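PDB 4P56: putative extracellular solute-binding protein, which probably serves as the periplasmic solute-binding component of a TRAP transporter and binds mandelate. Local coordinates for residues A[89-92]-A[93-96]; A[189-192]-A[193-196]. All blocks are in the same frame, centred on the assembly; numbering follows the deposited sequence.

Contact 1 of 2, residues A[89-92]-A[93-96]; sequences FVSH and AYYP. With RMN ((R)-mandelic acid), chain D.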
loop_
_atom_site.group_PDB
_atom_site.type_symbol
_atom_site.label_atom_id
_atom_site.label_comp_id
_atom_site.label_asym_id
_atom_site.label_seq_id
_atom_site.Cartn_x
_atom_site.Cartn_y
_atom_site.Cartn_z
ATOM N N PHE A 89 -5.136 -5.310 -8.704
ATOM C CA PHE A 89 -4.116 -4.849 -7.751
ATOM C C PHE A 89 -4.162 -5.710 -6.498
ATOM O O PHE A 89 -5.231 -6.199 -6.108
ATOM C CB PHE A 89 -4.326 -3.384 -7.384
ATOM C CG PHE A 89 -5.672 -3.102 -6.794
ATOM C CD1 PHE A 89 -6.788 -2.958 -7.601
ATOM C CD2 PHE A 89 -5.824 -2.985 -5.428
ATOM C CE1 PHE A 89 -8.052 -2.709 -7.058
ATOM C CE2 PHE A 89 -7.094 -2.730 -4.872
ATOM C CZ PHE A 89 -8.187 -2.580 -5.681
ATOM N N VAL A 90 -3.003 -5.921 -5.882
ATOM C CA VAL A 90 -2.939 -6.765 -4.697
ATOM C C VAL A 90 -2.104 -6.057 -3.660
ATOM O O VAL A 90 -1.155 -5.363 -4.010
ATOM C CB VAL A 90 -2.294 -8.148 -5.005
ATOM C CG1 VAL A 90 -3.168 -8.963 -5.936
ATOM C CG2 VAL A 90 -0.899 -7.982 -5.590
ATOM N N SER A 91 -2.452 -6.234 -2.390
ATOM C CA SER A 91 -1.650 -5.657 -1.335
ATOM C C SER A 91 -0.582 -6.647 -0.886
ATOM O O SER A 91 -0.883 -7.771 -0.557
ATOM C CB SER A 91 -2.477 -5.265 -0.113
ATOM O OG SER A 91 -1.577 -4.933 0.949
ATOM N N HIS A 92 0.650 -6.172 -0.824
ATOM C CA HIS A 92 1.761 -7.000 -0.407
ATOM C C HIS A 92 1.627 -7.446 1.030
ATOM O O HIS A 92 2.193 -8.461 1.421
ATOM C CB HIS A 92 3.050 -6.241 -0.631
ATOM C CG HIS A 92 3.396 -6.179 -2.071
ATOM N ND1 HIS A 92 3.846 -5.035 -2.695
ATOM C CD2 HIS A 92 3.371 -7.138 -3.015
ATOM C CE1 HIS A 92 4.055 -5.286 -3.972
ATOM N NE2 HIS A 92 3.780 -6.563 -4.191
ATOM N N ALA A 93 0.837 -6.714 1.793
ATOM C CA ALA A 93 0.544 -7.095 3.171
ATOM C C ALA A 93 -0.327 -8.353 3.304
ATOM O O ALA A 93 -0.375 -8.965 4.370
ATOM C CB ALA A 93 -0.142 -5.905 3.914
ATOM N N TYR A 94 -1.052 -8.722 2.263
ATOM C CA TYR A 94 -2.091 -9.729 2.401
ATOM C C TYR A 94 -1.552 -11.153 2.202
ATOM O O TYR A 94 -2.328 -12.096 2.242
ATOM C CB TYR A 94 -3.203 -9.445 1.401
ATOM C CG TYR A 94 -3.964 -8.186 1.716
ATOM C CD1 TYR A 94 -3.630 -7.389 2.846
ATOM C CD2 TYR A 94 -5.016 -7.783 0.917
ATOM C CE1 TYR A 94 -4.338 -6.222 3.113
ATOM C CE2 TYR A 94 -5.732 -6.615 1.196
ATOM C CZ TYR A 94 -5.371 -5.845 2.281
ATOM O OH TYR A 94 -6.128 -4.729 2.494
ATOM N N TYR A 95 -0.246 -11.291 1.983
ATOM C CA TYR A 95 0.364 -12.621 1.710
ATOM C C TYR A 95 1.544 -12.920 2.618
ATOM O O TYR A 95 2.691 -12.761 2.228
ATOM C CB TYR A 95 0.795 -12.723 0.238
ATOM C CG TYR A 95 -0.316 -12.290 -0.663
ATOM C CD1 TYR A 95 -1.224 -13.208 -1.138
ATOM C CD2 TYR A 95 -0.463 -10.962 -1.024
ATOM C CE1 TYR A 95 -2.291 -12.805 -1.965
ATOM C CE2 TYR A 95 -1.503 -10.543 -1.839
ATOM C CZ TYR A 95 -2.398 -11.467 -2.308
ATOM O OH TYR A 95 -3.436 -11.047 -3.099
ATOM N N PRO A 96 1.260 -13.386 3.828
ATOM C CA PRO A 96 2.295 -13.654 4.839
ATOM C C PRO A 96 3.392 -14.511 4.272
ATOM O O PRO A 96 3.069 -15.592 3.762
ATOM C CB PRO A 96 1.546 -14.436 5.910
ATOM C CG PRO A 96 0.149 -14.006 5.767
ATOM C CD PRO A 96 -0.067 -13.786 4.287
HETATM C C1 RMN D . -4.840 -0.731 2.473
HETATM C C2 RMN D . -5.599 -1.138 1.386
HETATM C C3 RMN D . -6.490 -0.269 0.783
HETATM C C4 RMN D . -6.666 1.010 1.285
HETATM C C5 RMN D . -5.916 1.420 2.383
HETATM C C6 RMN D . -5.009 0.549 2.964
HETATM C C7 RMN D . -3.886 -1.686 3.137
HETATM C C10 RMN D . -4.479 -2.128 4.441
HETATM O O8 RMN D . -2.679 -1.105 3.455
HETATM O O11 RMN D . -4.273 -1.488 5.529
HETATM O O12 RMN D . -5.254 -3.131 4.452
HETATM O O HOH W 1 -4.573 -8.519 -2.452
HETATM O O HOH W 2 2.899 -9.736 3.831
#
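Ser-91 and Tyr-94 are joined by a backbone hydrogen bond, Tyr-94 N to Ser-91 O at 3.0 Å, nearly straight at the hydrogen (166°). Both inner residues, His-92 and Ala-93, have phi and psi values near the right-handed helical region, which makes 91-94 a beta turn of roughly type I where strand 87-91 ends. The side chain of Ser-91 adds a second bond within the turn: Ala-93 N donates to Ser-91 OG over 3.1 Å, a more bent bond (142°). Because it joins a serine oxygen to the N-H two residues on, this is an ST turn; OG reaches it by lying beside its own carbonyl carbon, opposite the backbone N (chi1 170°). OG is also hydrogen-bonded to Asp-236, a pocket residue.

The same serine supports the Tyr-94 ring. Its CB stands 3.5 Å from the ring centroid, almost on the ring normal, which is the evidence for a CH-pi contact over the face. In this TRAP-type binding protein the supported ring belongs to the mandelate pocket: Tyr-94 OH donates to ligand O12 over 2.7 Å, with the oxygen in plane at the ring edge.

Tyr-95 closes back on the strand. The edge of its ring meets the turn carbonyl, with Tyr-95 CE2 3.1 Å from Ser-91 O, while the Tyr-95 and Val-90 side chains cross at about a right angle, Tyr-95 OH lying 3.5 Å from Val-90 CG1. A water bridges Ser-91 N and Tyr-95 OH, accepting from the first and donating to the second at 2.8 Å; the hydroxyl is also hydrogen-bonded to Ala-74 O. The imidazole of His-92 is hydrogen-bonded outside the turn, ND1 with Thr-237 OG1 and NE2 with His-135 NE2.

Contact 2 of 2, residues A[189-192]-A[193-196]; sequences AKPA and PESY. With RMN ((R)-mandelic acid), chain D.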
loop_
_atom_site.group_PDB
_atom_site.type_symbol
_atom_site.label_atom_id
_atom_site.label_comp_id
_atom_site.label_asym_id
_atom_site.label_seq_id
_atom_site.Cartn_x
_atom_site.Cartn_y
_atom_site.Cartn_z
ATOM N N ALA A 189 -4.896 -8.932 11.618
ATOM C CA ALA A 189 -4.603 -8.845 10.175
ATOM C C ALA A 189 -5.793 -9.274 9.356
ATOM O O ALA A 189 -6.087 -10.467 9.258
ATOM C CB ALA A 189 -3.347 -9.697 9.823
ATOM N N LYS A 190 -6.474 -8.292 8.765
ATOM C CA LYS A 190 -7.602 -8.527 7.870
ATOM C C LYS A 190 -7.576 -7.456 6.770
ATOM O O LYS A 190 -7.060 -6.350 6.971
ATOM C CB LYS A 190 -8.936 -8.470 8.622
ATOM C CG LYS A 190 -9.102 -9.507 9.727
ATOM C CD LYS A 190 -9.256 -10.902 9.152
ATOM C CE LYS A 190 -9.722 -11.903 10.190
ATOM N NZ LYS A 190 -9.435 -13.283 9.721
ATOM N N PRO A 191 -8.147 -7.772 5.598
ATOM C CA PRO A 191 -8.132 -6.809 4.499
ATOM C C PRO A 191 -8.890 -5.538 4.859
ATOM O O PRO A 191 -9.795 -5.586 5.684
ATOM C CB PRO A 191 -8.853 -7.548 3.370
ATOM C CG PRO A 191 -8.749 -8.968 3.708
ATOM C CD PRO A 191 -8.691 -9.079 5.191
ATOM N N ALA A 192 -8.527 -4.438 4.211
ATOM C CA ALA A 192 -9.092 -3.117 4.497
ATOM C C ALA A 192 -10.626 -3.063 4.597
ATOM O O ALA A 192 -11.147 -2.469 5.534
ATOM C CB ALA A 192 -8.616 -2.138 3.471
ATOM N N PRO A 193 -11.346 -3.674 3.658
ATOM C CA PRO A 193 -12.809 -3.540 3.757
ATOM C C PRO A 193 -13.419 -4.117 5.035
ATOM O O PRO A 193 -14.590 -3.844 5.297
ATOM C CB PRO A 193 -13.318 -4.342 2.557
ATOM C CG PRO A 193 -12.171 -4.361 1.596
ATOM C CD PRO A 193 -10.946 -4.434 2.472
ATOM N N GLU A 194 -12.672 -4.908 5.803
ATOM C CA GLU A 194 -13.216 -5.424 7.045
ATOM C C GLU A 194 -13.156 -4.412 8.199
ATOM O O GLU A 194 -13.671 -4.684 9.287
ATOM C CB GLU A 194 -12.536 -6.732 7.464
ATOM C CG GLU A 194 -12.784 -7.884 6.507
ATOM C CD GLU A 194 -12.427 -9.240 7.084
ATOM O OE1 GLU A 194 -12.676 -9.481 8.285
ATOM O OE2 GLU A 194 -11.898 -10.074 6.319
ATOM N N SER A 195 -12.523 -3.263 7.973
ATOM C CA SER A 195 -12.217 -2.344 9.064
ATOM C C SER A 195 -13.495 -1.756 9.704
ATOM O O SER A 195 -13.596 -1.632 10.922
ATOM C CB SER A 195 -11.241 -1.243 8.576
ATOM O OG SER A 195 -11.834 -0.404 7.583
ATOM N N TYR A 196 -14.494 -1.442 8.892
ATOM C CA TYR A 196 -15.712 -0.850 9.423
ATOM C C TYR A 196 -16.434 -1.833 10.342
ATOM O O TYR A 196 -16.825 -1.490 11.472
ATOM C CB TYR A 196 -16.645 -0.377 8.289
ATOM C CG TYR A 196 -17.885 0.245 8.875
ATOM C CD1 TYR A 196 -17.917 1.593 9.198
ATOM C CD2 TYR A 196 -19.000 -0.537 9.188
ATOM C CE1 TYR A 196 -19.050 2.168 9.780
ATOM C CE2 TYR A 196 -20.117 0.025 9.775
ATOM C CZ TYR A 196 -20.135 1.373 10.067
ATOM O OH TYR A 196 -21.248 1.926 10.646
HETATM C C1 RMN D . -4.840 -0.731 2.473
HETATM C C2 RMN D . -5.599 -1.138 1.386
HETATM C C3 RMN D . -6.490 -0.269 0.783
HETATM C C4 RMN D . -6.666 1.010 1.285
HETATM C C5 RMN D . -5.916 1.420 2.383
HETATM C C6 RMN D . -5.009 0.549 2.964
HETATM C C7 RMN D . -3.886 -1.686 3.137
HETATM C C10 RMN D . -4.479 -2.128 4.441
HETATM O O8 RMN D . -2.679 -1.105 3.455
HETATM O O11 RMN D . -4.273 -1.488 5.529
HETATM O O12 RMN D . -5.254 -3.131 4.452
#
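Glu-194 lies alongside Pro-191, both side chains pointing the same way, and slants across Lys-190. Its extended chain (chi2 -165°) carries the carboxylate back over the preceding residues, where Glu-194 OE2 comes to 3.5 Å from Pro-191 CD and Glu-194 OE1 to 3.8 Å from Lys-190 CD. Lysine therefore meets the acid through its methylenes: Lys-190 NZ stays 5.2 Å from Glu-194 OE1, so the opposite charges could attract only loosely, without forming a salt bridge.

Beneath these side chains the backbone makes two overlapping turns leading into helix 195-200. Glu-194 N donates to Pro-191 O at 3.0 Å, and Ser-195 N to Ala-192 O at 2.9 Å. This is a strand-to-helix connection, following strand 186-189 at the edge of the six-stranded mixed sheet. Ala-192, on the connection, belongs to the mandelate pocket, and Lys-190 O accepts from Arg-170, which itself binds the ligand.

Ser-195 grips Ala-192 O twice. With OG placed between its own backbone N and carbonyl carbon (chi1 65°), the hydroxyl donates to Ala-192 O at 3.0 Å, nearly along the C=O axis, whereas the Ser-195 N-H approaches from above the carbonyl plane. The two prolines touch across the turn, Pro-191 CB 3.9 Å from Pro-193 CD.

In the fold
The two turns meet beside the carboxylate end of the mandelate, their centres about 13 Å apart. They touch directly: Tyr-94 OH of contact 1 lies 3.0 Å from Ala-192 N of contact 2, a probable hydrogen bond, and 3.5 Å from Pro-191 CA in simple packing. The tyrosine hydroxyl thus links the ligand carboxylate to the 189-196 connection, whose nearest atom to the ligand, Ala-192 N, is 3.5 Å from O12. Arg-170 and Asp-236 also hydrogen-bond to the mandelate. Contact 1 includes the end of strand 87-91 in the three-stranded antiparallel sheet; contact 2 begins at the end of strand 186-189 in the six-stranded mixed sheet, and the ligand touches both contacts.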